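PDB 7JQP: encapsidation protein from Lactococcus phage asccphi28, which probably acts as the ATPase of the phage's DNA packaging motor, using ATP hydrolysis to drive the viral genome into the capsid. Local coordinates for residues 292-300 with 347-358; 160-168 with 192-201. All blocks are in the same frame, centred on the assembly; numbering follows the deposited sequence.

How the contacts relate
Contact 2 (160-168 with 192-201) is the buried one, with its centre about 7 Å from the centre of the chain, whereas contact 1 (292-300 with 347-358) is partly buried and about 24 Å out. The two share no helix or strand: contact 1 pairs strand 293-300 with strand 348-349, an outer strand of the same six-stranded sheet, and brings helix 352-365 against it, while contact 2 packs two helices within the packaging-ATPase family region. Chemistry follows place, with hydrogen bonds and aromatic pairs across contact 1 and rings packed on a proline and a glycine backbone in contact 2. Their centres lie about 18 Å apart, and Phe355 CE1 meets Phe194 CE1 at 3.4 Å.

Contact 1: 292-300 with 347-358; sequences GLEYYYQVY and VYHESPETFLEW
Tyr296 and Tyr297 pair with Tyr348 and His349 as parallel strands, the evidence being two backbone hydrogen bonds. Tyr348 N donates to Tyr295 O at 3.0 Å. Tyr297 N donates to Tyr348 O at 2.7 Å and nearly straight. A weak bond from Glu350 N to Tyr297 O follows just past the last bridge.

Aromatic packing divides between the two faces of the sheet. On one, the rings of Tyr296 and Tyr348 lie side by side, 25° from parallel but slid apart with centroids 5.1 Å from each other. On the other, Tyr297 turns its edge to the face of Trp358, CD2 standing 3.5 Å above the indole plane, while Val347 CG2 sits over a face of the Tyr297 ring, 3.9 Å from its centroid. With chi1 at -77°, CG of Tyr297 is anti to its carbonyl carbon, which turns one face to Val347 and an edge to Trp358; its OH bonds to Tyr338 O. His349 completes the aromatic cluster, its ring oblique to that of Tyr297.

Trp358 NE1 donates to Gln298 O at 3.2 Å from above the carbonyl plane. Beyond it, Val299 CG2 meets Thr354 CG2 at 3.3 Å.

The indole is thus held by both a polar bond and ring packing, tying helix 352-365 to strand 293-300, beside the short outer strand 348-349.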
loop_
_atom_site.group_PDB
_atom_site.type_symbol
_atom_site.label_atom_id
_atom_site.label_comp_id
_atom_site.label_asym_id
_atom_site.label_seq_id
_atom_site.Cartn_x
_atom_site.Cartn_y
_atom_site.Cartn_z
ATOM N N GLY A 292 9.885 -21.430 42.231
ATOM C CA GLY A 292 10.445 -21.671 40.919
ATOM C C GLY A 292 11.904 -21.296 40.899
ATOM O O GLY A 292 12.694 -21.879 41.654
ATOM N N LEU A 293 12.262 -20.275 40.108
ATOM C CA LEU A 293 13.639 -19.826 40.001
ATOM C C LEU A 293 13.634 -18.291 40.009
ATOM O O LEU A 293 12.701 -17.649 39.511
ATOM C CB LEU A 293 14.321 -20.327 38.726
ATOM C CG LEU A 293 15.032 -21.692 38.786
ATOM C CD1 LEU A 293 14.025 -22.837 38.929
ATOM C CD2 LEU A 293 15.942 -21.894 37.609
ATOM N N GLU A 294 14.718 -17.713 40.528
ATOM C CA GLU A 294 14.910 -16.274 40.684
ATOM C C GLU A 294 16.086 -15.805 39.834
ATOM O O GLU A 294 17.081 -16.522 39.698
ATOM C CB GLU A 294 15.147 -15.899 42.145
ATOM C CG GLU A 294 14.625 -14.546 42.537
ATOM C CD GLU A 294 14.231 -14.468 44.008
ATOM O OE1 GLU A 294 14.940 -15.041 44.863
ATOM O OE2 GLU A 294 13.194 -13.837 44.295
ATOM N N TYR A 295 15.942 -14.638 39.205
ATOM C CA TYR A 295 16.941 -14.106 38.285
ATOM C C TYR A 295 17.602 -12.858 38.855
ATOM O O TYR A 295 16.916 -11.950 39.336
ATOM C CB TYR A 295 16.286 -13.797 36.938
ATOM C CG TYR A 295 15.644 -15.011 36.308
ATOM C CD1 TYR A 295 16.380 -15.871 35.506
ATOM C CD2 TYR A 295 14.301 -15.304 36.525
ATOM C CE1 TYR A 295 15.798 -16.983 34.929
ATOM C CE2 TYR A 295 13.710 -16.415 35.952
ATOM C CZ TYR A 295 14.464 -17.251 35.156
ATOM O OH TYR A 295 13.881 -18.360 34.584
ATOM N N TYR A 296 18.932 -12.804 38.771
ATOM C CA TYR A 296 19.698 -11.625 39.151
ATOM C C TYR A 296 20.645 -11.266 38.016
ATOM O O TYR A 296 21.368 -12.129 37.510
ATOM C CB TYR A 296 20.506 -11.843 40.432
ATOM C CG TYR A 296 19.685 -12.091 41.669
ATOM C CD1 TYR A 296 19.030 -13.297 41.863
ATOM C CD2 TYR A 296 19.572 -11.117 42.653
ATOM C CE1 TYR A 296 18.286 -13.527 43.001
ATOM C CE2 TYR A 296 18.833 -11.339 43.796
ATOM C CZ TYR A 296 18.191 -12.547 43.964
ATOM O OH TYR A 296 17.447 -12.774 45.099
ATOM N N TYR A 297 20.643 -9.997 37.624
ATOM C CA TYR A 297 21.507 -9.485 36.569
ATOM C C TYR A 297 22.621 -8.681 37.222
ATOM O O TYR A 297 22.349 -7.705 37.930
ATOM C CB TYR A 297 20.714 -8.626 35.585
ATOM C CG TYR A 297 19.880 -9.425 34.610
ATOM C CD1 TYR A 297 19.151 -10.530 35.030
ATOM C CD2 TYR A 297 19.815 -9.070 33.270
ATOM C CE1 TYR A 297 18.392 -11.262 34.142
ATOM C CE2 TYR A 297 19.053 -9.796 32.375
ATOM C CZ TYR A 297 18.343 -10.890 32.817
ATOM O OH TYR A 297 17.582 -11.620 31.932
ATOM N N GLN A 298 23.868 -9.086 36.982
ATOM C CA GLN A 298 25.010 -8.509 37.672
ATOM C C GLN A 298 26.090 -8.112 36.674
ATOM O O GLN A 298 26.122 -8.581 35.533
ATOM C CB GLN A 298 25.605 -9.487 38.704
ATOM C CG GLN A 298 24.586 -10.323 39.458
ATOM C CD GLN A 298 25.186 -11.611 40.002
ATOM O OE1 GLN A 298 26.114 -12.173 39.417
ATOM N NE2 GLN A 298 24.663 -12.081 41.128
ATOM N N VAL A 299 26.987 -7.242 37.140
ATOM C CA VAL A 299 28.131 -6.771 36.369
ATOM C C VAL A 299 29.389 -7.010 37.189
ATOM O O VAL A 299 29.432 -6.673 38.378
ATOM C CB VAL A 299 27.999 -5.277 36.013
ATOM C CG1 VAL A 299 29.130 -4.842 35.097
ATOM C CG2 VAL A 299 26.640 -5.009 35.378
ATOM N N TYR A 300 30.405 -7.599 36.564
ATOM C CA TYR A 300 31.682 -7.869 37.212
ATOM C C TYR A 300 32.787 -7.137 36.463
ATOM O O TYR A 300 32.934 -7.300 35.247
ATOM C CB TYR A 300 31.969 -9.372 37.253
ATOM C CG TYR A 300 30.983 -10.151 38.094
ATOM C CD1 TYR A 300 29.831 -10.680 37.530
ATOM C CD2 TYR A 300 31.201 -10.354 39.451
ATOM C CE1 TYR A 300 28.922 -11.391 38.292
ATOM C CE2 TYR A 300 30.298 -11.063 40.221
ATOM C CZ TYR A 300 29.160 -11.578 39.637
ATOM O OH TYR A 300 28.261 -12.284 40.403
ATOM N N VAL A 347 13.309 -9.388 36.587
ATOM C CA VAL A 347 14.658 -9.714 37.029
ATOM C C VAL A 347 15.129 -8.663 38.026
ATOM O O VAL A 347 14.651 -7.525 38.043
ATOM C CB VAL A 347 15.648 -9.818 35.846
ATOM C CG1 VAL A 347 15.130 -10.786 34.792
ATOM C CG2 VAL A 347 15.903 -8.442 35.231
ATOM N N TYR A 348 16.084 -9.063 38.866
ATOM C CA TYR A 348 16.686 -8.180 39.856
ATOM C C TYR A 348 17.983 -7.603 39.299
ATOM O O TYR A 348 18.831 -8.348 38.797
ATOM C CB TYR A 348 16.985 -8.914 41.168
ATOM C CG TYR A 348 15.786 -9.227 42.035
ATOM C CD1 TYR A 348 15.145 -8.226 42.750
ATOM C CD2 TYR A 348 15.316 -10.528 42.164
ATOM C CE1 TYR A 348 14.059 -8.503 43.554
ATOM C CE2 TYR A 348 14.228 -10.815 42.966
ATOM C CZ TYR A 348 13.607 -9.799 43.664
ATOM O OH TYR A 348 12.518 -10.069 44.462
ATOM N N HIS A 349 18.139 -6.285 39.405
ATOM C CA HIS A 349 19.337 -5.587 38.959
ATOM C C HIS A 349 20.112 -5.093 40.174
ATOM O O HIS A 349 19.521 -4.624 41.149
ATOM C CB HIS A 349 18.985 -4.415 38.039
ATOM C CG HIS A 349 18.549 -4.839 36.672
ATOM N ND1 HIS A 349 19.446 -5.163 35.676
ATOM C CD2 HIS A 349 17.317 -4.984 36.130
ATOM C CE1 HIS A 349 18.784 -5.500 34.583
ATOM N NE2 HIS A 349 17.492 -5.398 34.832
ATOM N N GLU A 350 21.439 -5.215 40.121
ATOM C CA GLU A 350 22.252 -4.855 41.279
ATOM C C GLU A 350 22.046 -3.396 41.674
ATOM O O GLU A 350 21.894 -3.084 42.862
ATOM C CB GLU A 350 23.728 -5.136 40.993
ATOM C CG GLU A 350 24.119 -6.597 41.175
ATOM C CD GLU A 350 25.613 -6.825 41.059
ATOM O OE1 GLU A 350 26.307 -5.961 40.481
ATOM O OE2 GLU A 350 26.094 -7.865 41.554
ATOM N N SER A 351 22.035 -2.489 40.703
ATOM C CA SER A 351 21.849 -1.071 40.980
ATOM C C SER A 351 21.403 -0.389 39.697
ATOM O O SER A 351 21.476 -0.980 38.611
ATOM C CB SER A 351 23.139 -0.428 41.518
ATOM O OG SER A 351 24.245 -0.726 40.682
ATOM N N PRO A 352 20.930 0.857 39.786
ATOM C CA PRO A 352 20.571 1.578 38.554
ATOM C C PRO A 352 21.729 1.706 37.589
ATOM O O PRO A 352 21.514 1.692 36.370
ATOM C CB PRO A 352 20.102 2.944 39.077
ATOM C CG PRO A 352 19.613 2.648 40.470
ATOM C CD PRO A 352 20.632 1.656 40.989
ATOM N N GLU A 353 22.957 1.838 38.094
ATOM C CA GLU A 353 24.110 1.895 37.205
ATOM C C GLU A 353 24.230 0.606 36.398
ATOM O O GLU A 353 24.414 0.642 35.177
ATOM C CB GLU A 353 25.388 2.150 38.005
ATOM C CG GLU A 353 26.634 2.283 37.138
ATOM C CD GLU A 353 27.843 2.782 37.909
ATOM O OE1 GLU A 353 28.092 2.281 39.026
ATOM O OE2 GLU A 353 28.538 3.687 37.401
ATOM N N THR A 354 24.100 -0.546 37.065
ATOM C CA THR A 354 24.166 -1.817 36.353
ATOM C C THR A 354 23.000 -1.967 35.385
ATOM O O THR A 354 23.166 -2.501 34.282
ATOM C CB THR A 354 24.181 -2.984 37.342
ATOM O OG1 THR A 354 23.228 -2.748 38.385
ATOM C CG2 THR A 354 25.560 -3.156 37.949
ATOM N N PHE A 355 21.811 -1.512 35.790
ATOM C CA PHE A 355 20.644 -1.587 34.915
ATOM C C PHE A 355 20.892 -0.844 33.608
ATOM O O PHE A 355 20.483 -1.304 32.536
ATOM C CB PHE A 355 19.413 -1.040 35.651
ATOM C CG PHE A 355 18.249 -0.735 34.752
ATOM C CD1 PHE A 355 17.561 -1.750 34.112
ATOM C CD2 PHE A 355 17.826 0.572 34.571
ATOM C CE1 PHE A 355 16.492 -1.462 33.280
ATOM C CE2 PHE A 355 16.755 0.863 33.749
ATOM C CZ PHE A 355 16.088 -0.155 33.104
ATOM N N LEU A 356 21.572 0.301 33.677
ATOM C CA LEU A 356 21.872 1.060 32.466
ATOM C C LEU A 356 22.906 0.343 31.606
ATOM O O LEU A 356 22.815 0.368 30.373
ATOM C CB LEU A 356 22.340 2.463 32.847
ATOM C CG LEU A 356 21.231 3.381 33.358
ATOM C CD1 LEU A 356 21.801 4.581 34.080
ATOM C CD2 LEU A 356 20.372 3.856 32.185
ATOM N N GLU A 357 23.897 -0.298 32.233
ATOM C CA GLU A 357 24.846 -1.100 31.466
ATOM C C GLU A 357 24.141 -2.277 30.802
ATOM O O GLU A 357 24.385 -2.579 29.627
ATOM C CB GLU A 357 25.972 -1.619 32.363
ATOM C CG GLU A 357 26.618 -0.595 33.281
ATOM C CD GLU A 357 27.644 0.272 32.581
ATOM O OE1 GLU A 357 27.482 0.525 31.368
ATOM O OE2 GLU A 357 28.615 0.694 33.245
ATOM N N TRP A 358 23.264 -2.959 31.548
ATOM C CA TRP A 358 22.527 -4.080 30.977
ATOM C C TRP A 358 21.598 -3.620 29.862
ATOM O O TRP A 358 21.406 -4.344 28.878
ATOM C CB TRP A 358 21.734 -4.807 32.062
ATOM C CG TRP A 358 22.418 -6.049 32.564
ATOM C CD1 TRP A 358 23.087 -6.208 33.744
ATOM C CD2 TRP A 358 22.539 -7.292 31.865
ATOM N NE1 TRP A 358 23.592 -7.484 33.832
ATOM C CE2 TRP A 358 23.273 -8.167 32.687
ATOM C CE3 TRP A 358 22.089 -7.751 30.623
ATOM C CZ2 TRP A 358 23.565 -9.476 32.309
ATOM C CZ3 TRP A 358 22.379 -9.049 30.251
ATOM C CH2 TRP A 358 23.111 -9.896 31.089
#

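Contact 2: 160-168 with 192-201; sequences YIRNEFTVL and ENFNPIFAGL
Phe165 lays one ring face on the backbone of Gly200: CA stands over the ring centre, 3.5 Å from the centroid and only 6° off the ring normal. Gly200, with no side chain, lets the ring lie directly against its backbone, consistent with the 6.0 Å between the CA atoms of Phe165 and Gly200. Ile197 crosses Phe165 at about a right angle, its CD1 3.8 Å from Phe165 CD1, and the same methyl reaches Leu168 CD2. Leu201 CD2 approaches the far end of the Phe165 ring at CZ.

Tyr160 makes a second ring contact in the loop before helix 164-175. Pro196 CD lies over the centre of its face, 3.4 Å from the centroid, a CH-pi contact at the first turn of helix 196-201. The hydroxyl end of Tyr160 extends past the proline to Asn195 CB, at 3.4 Å. Asn195 caps the helix by accepting from Phe198 N at OD1 (2.6 Å); chi1 of 66° sets CG between the backbone N and carbonyl carbon, bringing the amide back over the first turn.

Glu164 crosses Ile197 obliquely, its OE2 3.4 Å from Ile197 CD1. This carboxylate is held from two directions, OE1 by Ile161 N and OE2 by a salt bridge to Arg56.

The short helical segments cross at -67°, with axes 9.4 Å apart. Met186 of strand 183-188 packs on Leu168, Ile197 and Leu201, Tyr363 of helix 352-365 touches Pro196, and Asn245 of a neighbouring subunit hydrogen-bonds Gly200 O, placing this helix pair beside a subunit interface.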
loop_
_atom_site.group_PDB
_atom_site.type_symbol
_atom_site.label_atom_id
_atom_site.label_comp_id
_atom_site.label_asym_id
_atom_site.label_seq_id
_atom_site.Cartn_x
_atom_site.Cartn_y
_atom_site.Cartn_z
ATOM N N TYR A 160 10.703 0.021 19.107
ATOM C CA TYR A 160 11.953 0.733 18.889
ATOM C C TYR A 160 12.767 0.021 17.815
ATOM O O TYR A 160 12.641 -1.189 17.609
ATOM C CB TYR A 160 12.745 0.821 20.192
ATOM C CG TYR A 160 12.048 1.618 21.273
ATOM C CD1 TYR A 160 11.315 0.987 22.269
ATOM C CD2 TYR A 160 12.121 3.005 21.295
ATOM C CE1 TYR A 160 10.675 1.716 23.257
ATOM C CE2 TYR A 160 11.484 3.741 22.276
ATOM C CZ TYR A 160 10.764 3.091 23.255
ATOM O OH TYR A 160 10.128 3.824 24.233
ATOM N N ILE A 161 13.618 0.784 17.131
ATOM C CA ILE A 161 14.418 0.205 16.060
ATOM C C ILE A 161 15.530 -0.650 16.659
ATOM O O ILE A 161 16.022 -0.391 17.767
ATOM C CB ILE A 161 14.995 1.304 15.149
ATOM C CG1 ILE A 161 13.883 2.241 14.677
ATOM C CG2 ILE A 161 15.695 0.685 13.945
ATOM C CD1 ILE A 161 14.387 3.465 13.956
ATOM N N ARG A 162 15.918 -1.693 15.929
ATOM C CA ARG A 162 17.016 -2.542 16.371
ATOM C C ARG A 162 18.296 -1.721 16.457
ATOM O O ARG A 162 18.681 -1.051 15.495
ATOM C CB ARG A 162 17.199 -3.710 15.404
ATOM C CG ARG A 162 15.920 -4.479 15.111
ATOM N N ASN A 163 18.954 -1.774 17.615
ATOM C CA ASN A 163 20.162 -0.988 17.859
ATOM C C ASN A 163 19.906 0.484 17.540
ATOM O O ASN A 163 20.688 1.150 16.859
ATOM C CB ASN A 163 21.338 -1.538 17.051
ATOM C CG ASN A 163 22.682 -1.151 17.637
ATOM O OD1 ASN A 163 22.765 -0.656 18.764
ATOM N ND2 ASN A 163 23.746 -1.384 16.879
ATOM N N GLU A 164 18.783 0.990 18.053
ATOM C CA GLU A 164 18.328 2.325 17.680
ATOM C C GLU A 164 19.374 3.386 17.993
ATOM O O GLU A 164 19.633 4.269 17.166
ATOM C CB GLU A 164 17.011 2.641 18.389
ATOM C CG GLU A 164 16.591 4.093 18.299
ATOM C CD GLU A 164 15.090 4.271 18.419
ATOM O OE1 GLU A 164 14.343 3.417 17.894
ATOM O OE2 GLU A 164 14.652 5.261 19.043
ATOM N N PHE A 165 19.985 3.330 19.179
ATOM C CA PHE A 165 20.897 4.403 19.560
ATOM C C PHE A 165 22.123 4.442 18.657
ATOM O O PHE A 165 22.626 5.525 18.336
ATOM C CB PHE A 165 21.324 4.264 21.017
ATOM C CG PHE A 165 21.615 5.580 21.675
ATOM C CD1 PHE A 165 20.578 6.408 22.072
ATOM C CD2 PHE A 165 22.917 6.000 21.883
ATOM C CE1 PHE A 165 20.833 7.624 22.672
ATOM C CE2 PHE A 165 23.180 7.216 22.487
ATOM C CZ PHE A 165 22.136 8.029 22.881
ATOM N N THR A 166 22.633 3.279 18.249
ATOM C CA THR A 166 23.744 3.274 17.305
ATOM C C THR A 166 23.318 3.889 15.980
ATOM O O THR A 166 24.079 4.641 15.358
ATOM C CB THR A 166 24.265 1.853 17.098
ATOM O OG1 THR A 166 24.740 1.328 18.344
ATOM C CG2 THR A 166 25.402 1.845 16.085
ATOM N N VAL A 167 22.096 3.586 15.535
ATOM C CA VAL A 167 21.576 4.206 14.320
ATOM C C VAL A 167 21.423 5.708 14.522
ATOM O O VAL A 167 21.721 6.505 13.624
ATOM C CB VAL A 167 20.243 3.549 13.916
ATOM C CG1 VAL A 167 19.638 4.260 12.714
ATOM C CG2 VAL A 167 20.451 2.070 13.618
ATOM N N LEU A 168 20.967 6.117 15.707
ATOM C CA LEU A 168 20.824 7.541 15.990
ATOM C C LEU A 168 22.177 8.240 15.981
ATOM O O LEU A 168 22.344 9.284 15.340
ATOM C CB LEU A 168 20.125 7.733 17.336
ATOM C CG LEU A 168 19.985 9.166 17.849
ATOM C CD1 LEU A 168 19.493 10.104 16.764
ATOM C CD2 LEU A 168 19.042 9.196 19.048
ATOM N N GLU A 192 9.613 7.392 30.636
ATOM C CA GLU A 192 9.665 6.076 31.257
ATOM C C GLU A 192 11.046 5.461 31.088
ATOM O O GLU A 192 11.857 5.920 30.280
ATOM C CB GLU A 192 8.619 5.137 30.641
ATOM C CG GLU A 192 8.861 4.894 29.159
ATOM C CD GLU A 192 7.964 3.824 28.583
ATOM O OE1 GLU A 192 6.876 3.593 29.150
ATOM O OE2 GLU A 192 8.353 3.213 27.566
ATOM N N ASN A 193 11.315 4.433 31.890
ATOM C CA ASN A 193 12.540 3.658 31.787
ATOM C C ASN A 193 12.331 2.479 30.831
ATOM O O ASN A 193 11.250 2.286 30.273
ATOM C CB ASN A 193 12.970 3.194 33.173
ATOM C CG ASN A 193 13.634 4.296 33.972
ATOM O OD1 ASN A 193 14.599 4.917 33.528
ATOM N ND2 ASN A 193 13.091 4.569 35.153
ATOM N N PHE A 194 13.389 1.687 30.626
ATOM C CA PHE A 194 13.351 0.503 29.768
ATOM C C PHE A 194 13.154 0.872 28.301
ATOM O O PHE A 194 12.532 0.124 27.543
ATOM C CB PHE A 194 12.258 -0.474 30.213
ATOM C CG PHE A 194 12.575 -1.227 31.481
ATOM C CD1 PHE A 194 13.288 -2.417 31.449
ATOM C CD2 PHE A 194 12.161 -0.734 32.706
ATOM C CE1 PHE A 194 13.569 -3.106 32.619
ATOM C CE2 PHE A 194 12.446 -1.411 33.875
ATOM C CZ PHE A 194 13.151 -2.598 33.834
ATOM N N ASN A 195 13.689 2.020 27.884
ATOM C CA ASN A 195 13.677 2.444 26.493
ATOM C C ASN A 195 15.102 2.664 26.003
ATOM O O ASN A 195 15.972 3.077 26.777
ATOM C CB ASN A 195 12.859 3.731 26.318
ATOM C CG ASN A 195 13.481 4.920 27.021
ATOM O OD1 ASN A 195 14.393 5.556 26.492
ATOM N ND2 ASN A 195 12.994 5.227 28.219
ATOM N N PRO A 196 15.371 2.396 24.722
ATOM C CA PRO A 196 16.766 2.474 24.248
ATOM C C PRO A 196 17.385 3.858 24.323
ATOM O O PRO A 196 18.572 3.979 24.653
ATOM C CB PRO A 196 16.662 1.988 22.791
ATOM C CG PRO A 196 15.240 2.288 22.399
ATOM C CD PRO A 196 14.437 2.021 23.643
ATOM N N ILE A 197 16.616 4.911 24.035
ATOM C CA ILE A 197 17.184 6.257 24.040
ATOM C C ILE A 197 17.694 6.620 25.427
ATOM O O ILE A 197 18.792 7.174 25.573
ATOM C CB ILE A 197 16.154 7.280 23.528
ATOM C CG1 ILE A 197 15.737 6.964 22.088
ATOM C CG2 ILE A 197 16.729 8.692 23.612
ATOM C CD1 ILE A 197 16.899 6.829 21.110
ATOM N N PHE A 198 16.914 6.321 26.471
ATOM C CA PHE A 198 17.379 6.634 27.817
ATOM C C PHE A 198 18.623 5.821 28.167
ATOM O O PHE A 198 19.490 6.299 28.908
ATOM C CB PHE A 198 16.289 6.400 28.858
ATOM C CG PHE A 198 15.386 7.591 29.065
ATOM C CD1 PHE A 198 15.136 8.476 28.028
ATOM C CD2 PHE A 198 14.846 7.865 30.311
ATOM C CE1 PHE A 198 14.322 9.572 28.213
ATOM C CE2 PHE A 198 14.038 8.970 30.504
ATOM C CZ PHE A 198 13.778 9.825 29.455
ATOM N N ALA A 199 18.722 4.590 27.656
ATOM C CA ALA A 199 19.885 3.761 27.953
ATOM C C ALA A 199 21.141 4.318 27.292
ATOM O O ALA A 199 22.186 4.459 27.940
ATOM C CB ALA A 199 19.634 2.323 27.493
ATOM N N GLY A 200 21.051 4.669 26.008
ATOM C CA GLY A 200 22.209 5.216 25.318
ATOM C C GLY A 200 22.720 6.492 25.958
ATOM O O GLY A 200 23.930 6.693 26.089
ATOM N N LEU A 201 21.804 7.370 26.364
ATOM C CA LEU A 201 22.211 8.591 27.047
ATOM C C LEU A 201 22.887 8.276 28.372
ATOM O O LEU A 201 23.788 9.007 28.802
ATOM C CB LEU A 201 20.999 9.488 27.281
ATOM C CG LEU A 201 20.415 10.202 26.063
ATOM C CD1 LEU A 201 19.198 11.023 26.474
ATOM C CD2 LEU A 201 21.454 11.081 25.390
#